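Local coordinates for DUF1993 domain-containing protein (Shewanella denitrificans, PDB 2OQM) that is of unknown function but belongs to the DinB-like proteins, which are built on a bundle of long helices, at residues F67-Q72 and G167-N172. Numbering follows the deposited sequence.
Sequences FNLIRQ and GILRHN. With EDO (1,2-ethanediol), chain T.
I168 reaches across to L69 and Q72 in the first turn of helix 69-87 and can be followed atom by atom. Its CB starts out toward that turn; CG2 comes 4.2 Å from CB of L69, while CG1 takes the other branch and carries CD1 onward. With CG1 anti to the carbonyl carbon (chi1 -66°) and the chain then extended, CD1 ends over the start of the helix, 3.8 Å from the backbone N of L69 and 4.0 Å from CG of Q72. Farther out along L69, CD2 meets CD2 of L169 at 3.6 Å, the two leucines crossing at about a right angle, and F40, I39 and A43 of helix 13-50 extend this apolar layer.

The turn that receives the methyl is tied down by its own side chains. N68 is the N-cap, its OD1 accepting from R71 N at 3.1 Å, nearly in line with the side-chain C=O. Q72 bends back at chi2 (-59°), and its NE2 donates to F67 O at 3.1 Å, almost straight at the hydrogen but from above the carbonyl plane; its OE1 is hydrogen-bonded to H161 of helix 146-172. A leucine in place of Q72 would probably leave F67 O and H161 ND1 without these partners and let the chain before the helix shift over the I168 methyl. Between 67-72 and 167-172 the contact is van der Waals packing, aliphatic side chains on each other and the I168 methyl on backbone, and the Q72-H161 bond adds a polar tie between the same two helices.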
ATOM      1  N   PHE A  67      12.012   8.226   9.577  1.00 24.18           N
ATOM      2  CA  PHE A  67      12.906   7.036   9.707  1.00 24.73           C
ATOM      3  C   PHE A  67      13.682   6.777   8.431  1.00 24.60           C
ATOM      4  O   PHE A  67      13.164   6.938   7.359  1.00 23.34           O
ATOM      5  CB  PHE A  67      12.080   5.801  10.002  1.00 26.28           C
ATOM      6  CG  PHE A  67      11.506   5.747  11.376  1.00 29.55           C
ATOM      7  CD1 PHE A  67      12.294   5.874  12.469  1.00 33.53           C
ATOM      8  CD2 PHE A  67      10.151   5.488  11.555  1.00 35.91           C
ATOM      9  CE1 PHE A  67      11.765   5.775  13.721  1.00 39.95           C
ATOM     10  CE2 PHE A  67       9.623   5.364  12.844  1.00 35.44           C
ATOM     11  CZ  PHE A  67      10.416   5.515  13.892  1.00 34.81           C
ATOM     12  N   ASN A  68      14.941   6.374   8.572  1.00 23.31           N
ATOM     13  CA  ASN A  68      15.795   6.124   7.442  1.00 22.79           C
ATOM     14  C   ASN A  68      15.529   4.748   6.784  1.00 22.20           C
ATOM     15  O   ASN A  68      14.588   4.043   7.154  1.00 24.42           O
ATOM     16  CB  ASN A  68      17.250   6.301   7.817  1.00 21.00           C
ATOM     17  CG  ASN A  68      17.739   5.222   8.784  1.00 24.87           C
ATOM     18  OD1 ASN A  68      17.067   4.211   9.000  1.00 23.95           O
ATOM     19  ND2 ASN A  68      18.935   5.425   9.328  1.00 25.12           N
ATOM     20  N   LEU A  69      16.299   4.416   5.758  1.00 23.74           N
ATOM     21  CA  LEU A  69      16.004   3.252   4.940  1.00 23.56           C
ATOM     22  C   LEU A  69      16.063   1.952   5.752  1.00 24.52           C
ATOM     23  O   LEU A  69      15.212   1.106   5.609  1.00 23.03           O
ATOM     24  CB  LEU A  69      16.925   3.199   3.699  1.00 23.88           C
ATOM     25  CG  LEU A  69      16.788   2.014   2.733  1.00 26.32           C
ATOM     26  CD1 LEU A  69      15.337   1.955   2.154  1.00 25.43           C
ATOM     27  CD2 LEU A  69      17.814   2.197   1.621  1.00 24.99           C
ATOM     28  N   ILE A  70      17.073   1.822   6.609  1.00 21.77           N
ATOM     29  CA  ILE A  70      17.212   0.644   7.474  1.00 22.80           C
ATOM     30  C   ILE A  70      15.904   0.468   8.270  1.00 24.49           C
ATOM     31  O   ILE A  70      15.320  -0.617   8.342  1.00 23.69           O
ATOM     32  CB  ILE A  70      18.363   0.818   8.434  1.00 24.82           C
ATOM     33  CG1 ILE A  70      19.708   0.699   7.723  1.00 27.30           C
ATOM     34  CG2 ILE A  70      18.262  -0.262   9.553  1.00 26.00           C
ATOM     35  CD1 ILE A  70      20.928   1.350   8.482  1.00 25.31           C
ATOM     36  N   ARG A  71      15.407   1.570   8.807  1.00 25.08           N
ATOM     37  CA  ARG A  71      14.209   1.531   9.627  1.00 23.18           C
ATOM     38  C   ARG A  71      12.959   1.199   8.860  1.00 23.33           C
ATOM     39  O   ARG A  71      12.122   0.435   9.306  1.00 23.56           O
ATOM     40  CB  ARG A  71      14.014   2.862  10.385  1.00 27.39           C
ATOM     41  CG  ARG A  71      15.011   3.135  11.447  1.00 32.91           C
ATOM     42  CD  ARG A  71      14.802   2.270  12.681  1.00 44.77           C
ATOM     43  NE  ARG A  71      13.609   2.564  13.465  1.00 53.33           N
ATOM     44  CZ  ARG A  71      12.640   1.689  13.790  1.00 54.60           C
ATOM     45  NH1 ARG A  71      12.682   0.413  13.383  1.00 53.21           N
ATOM     46  NH2 ARG A  71      11.615   2.093  14.560  1.00 50.10           N
ATOM     47  N   GLN A  72      12.820   1.739   7.660  1.00 24.21           N
ATOM     48  CA  GLN A  72      11.696   1.401   6.824  1.00 25.16           C
ATOM     49  C   GLN A  72      11.635  -0.103   6.589  1.00 26.41           C
ATOM     50  O   GLN A  72      10.530  -0.658   6.575  1.00 26.54           O
ATOM     51  CB  GLN A  72      11.768   2.106   5.458  1.00 24.23           C
ATOM     52  CG  GLN A  72      11.735   3.631   5.441  1.00 27.57           C
ATOM     53  CD  GLN A  72      10.464   4.157   6.074  1.00 27.46           C
ATOM     54  OE1 GLN A  72       9.404   3.569   5.887  1.00 28.08           O
ATOM     55  NE2 GLN A  72      10.556   5.264   6.816  1.00 27.60           N
ATOM     56  N   GLY A 167      11.196   4.826  -2.439  1.00 22.52           N
ATOM     57  CA  GLY A 167      11.387   6.251  -2.664  1.00 19.50           C
ATOM     58  C   GLY A 167      12.748   6.789  -2.239  1.00 19.66           C
ATOM     59  O   GLY A 167      13.365   7.598  -2.917  1.00 20.44           O
ATOM     60  N   ILE A 168      13.223   6.328  -1.085  1.00 22.51           N
ATOM     61  CA  ILE A 168      14.548   6.711  -0.639  1.00 19.34           C
ATOM     62  C   ILE A 168      15.579   6.313  -1.698  1.00 22.73           C
ATOM     63  O   ILE A 168      16.454   7.114  -2.038  1.00 21.82           O
ATOM     64  CB  ILE A 168      14.915   6.127   0.766  1.00 22.21           C
ATOM     65  CG1 ILE A 168      14.019   6.743   1.843  1.00 23.99           C
ATOM     66  CG2 ILE A 168      16.375   6.456   1.112  1.00 17.77           C
ATOM     67  CD1 ILE A 168      14.066   6.029   3.193  1.00 19.57           C
ATOM     68  N   LEU A 169      15.499   5.080  -2.200  1.00 21.44           N
ATOM     69  CA  LEU A 169      16.491   4.586  -3.150  1.00 20.93           C
ATOM     70  C   LEU A 169      16.385   5.336  -4.452  1.00 21.35           C
ATOM     71  O   LEU A 169      17.366   5.783  -5.021  1.00 23.06           O
ATOM     72  CB  LEU A 169      16.317   3.106  -3.376  1.00 21.74           C
ATOM     73  CG  LEU A 169      16.712   2.290  -2.147  1.00 21.02           C
ATOM     74  CD1 LEU A 169      16.213   0.827  -2.333  1.00 21.55           C
ATOM     75  CD2 LEU A 169      18.247   2.399  -1.973  1.00 23.99           C
ATOM     76  N   ARG A 170      15.169   5.499  -4.904  1.00 22.26           N
ATOM     77  CA  ARG A 170      14.898   6.214  -6.146  0.50 21.21           C
ATOM     78  C   ARG A 170      15.418   7.657  -6.101  1.00 21.87           C
ATOM     79  O   ARG A 170      16.072   8.146  -7.030  1.00 21.49           O
ATOM     80  CB  ARG A 170      13.391   6.188  -6.379  0.50 24.29           C
ATOM     81  CG  ARG A 170      12.938   6.653  -7.721  0.50 26.99           C
ATOM     82  CD  ARG A 170      13.467   5.794  -8.854  0.50 31.22           C
ATOM     83  NE  ARG A 170      13.127   6.384 -10.139  0.50 29.59           N
ATOM     84  CZ  ARG A 170      11.991   6.162 -10.798  0.50 29.01           C
ATOM     85  NH1 ARG A 170      11.068   5.335 -10.335  0.50 31.34           N
ATOM     86  NH2 ARG A 170      11.780   6.767 -11.959  0.50 38.57           N
ATOM     87  N   HIS A 171      15.176   8.325  -4.991  1.00 23.67           N
ATOM     88  CA  HIS A 171      15.627   9.690  -4.750  1.00 21.86           C
ATOM     89  C   HIS A 171      17.138   9.809  -4.834  1.00 21.44           C
ATOM     90  O   HIS A 171      17.660  10.824  -5.274  1.00 22.36           O
ATOM     91  CB  HIS A 171      15.077  10.135  -3.371  1.00 22.37           C
ATOM     92  CG  HIS A 171      15.517  11.497  -2.916  1.00 20.81           C
ATOM     93  ND1 HIS A 171      15.112  12.652  -3.535  1.00 22.62           N
ATOM     94  CD2 HIS A 171      16.261  11.880  -1.848  1.00 26.04           C
ATOM     95  CE1 HIS A 171      15.634  13.696  -2.903  1.00 24.51           C
ATOM     96  NE2 HIS A 171      16.347  13.256  -1.877  1.00 22.12           N
ATOM     97  N   ASN A 172      17.844   8.778  -4.378  1.00 23.98           N
ATOM     98  CA  ASN A 172      19.299   8.738  -4.383  1.00 24.79           C
ATOM     99  C   ASN A 172      19.904   8.359  -5.728  1.00 26.04           C
ATOM    100  O   ASN A 172      21.110   8.481  -5.897  1.00 25.06           O
ATOM    101  CB  ASN A 172      19.800   7.787  -3.291  1.00 24.89           C
ATOM    102  CG  ASN A 172      19.965   8.479  -1.975  1.00 31.79           C
ATOM    103  OD1 ASN A 172      21.036   9.018  -1.716  1.00 27.29           O
ATOM    104  ND2 ASN A 172      18.889   8.484  -1.126  1.00 26.19           N
TER
HETATM  105  C1  EDO T 176      15.960  15.010  -7.357  1.00 29.32           C
HETATM  106  O1  EDO T 176      14.547  14.876  -7.299  1.00 35.65           O
HETATM  107  C2  EDO T 176      16.679  13.982  -6.457  1.00 33.58           C
HETATM  108  O2  EDO T 176      16.921  12.737  -7.154  1.00 29.49           O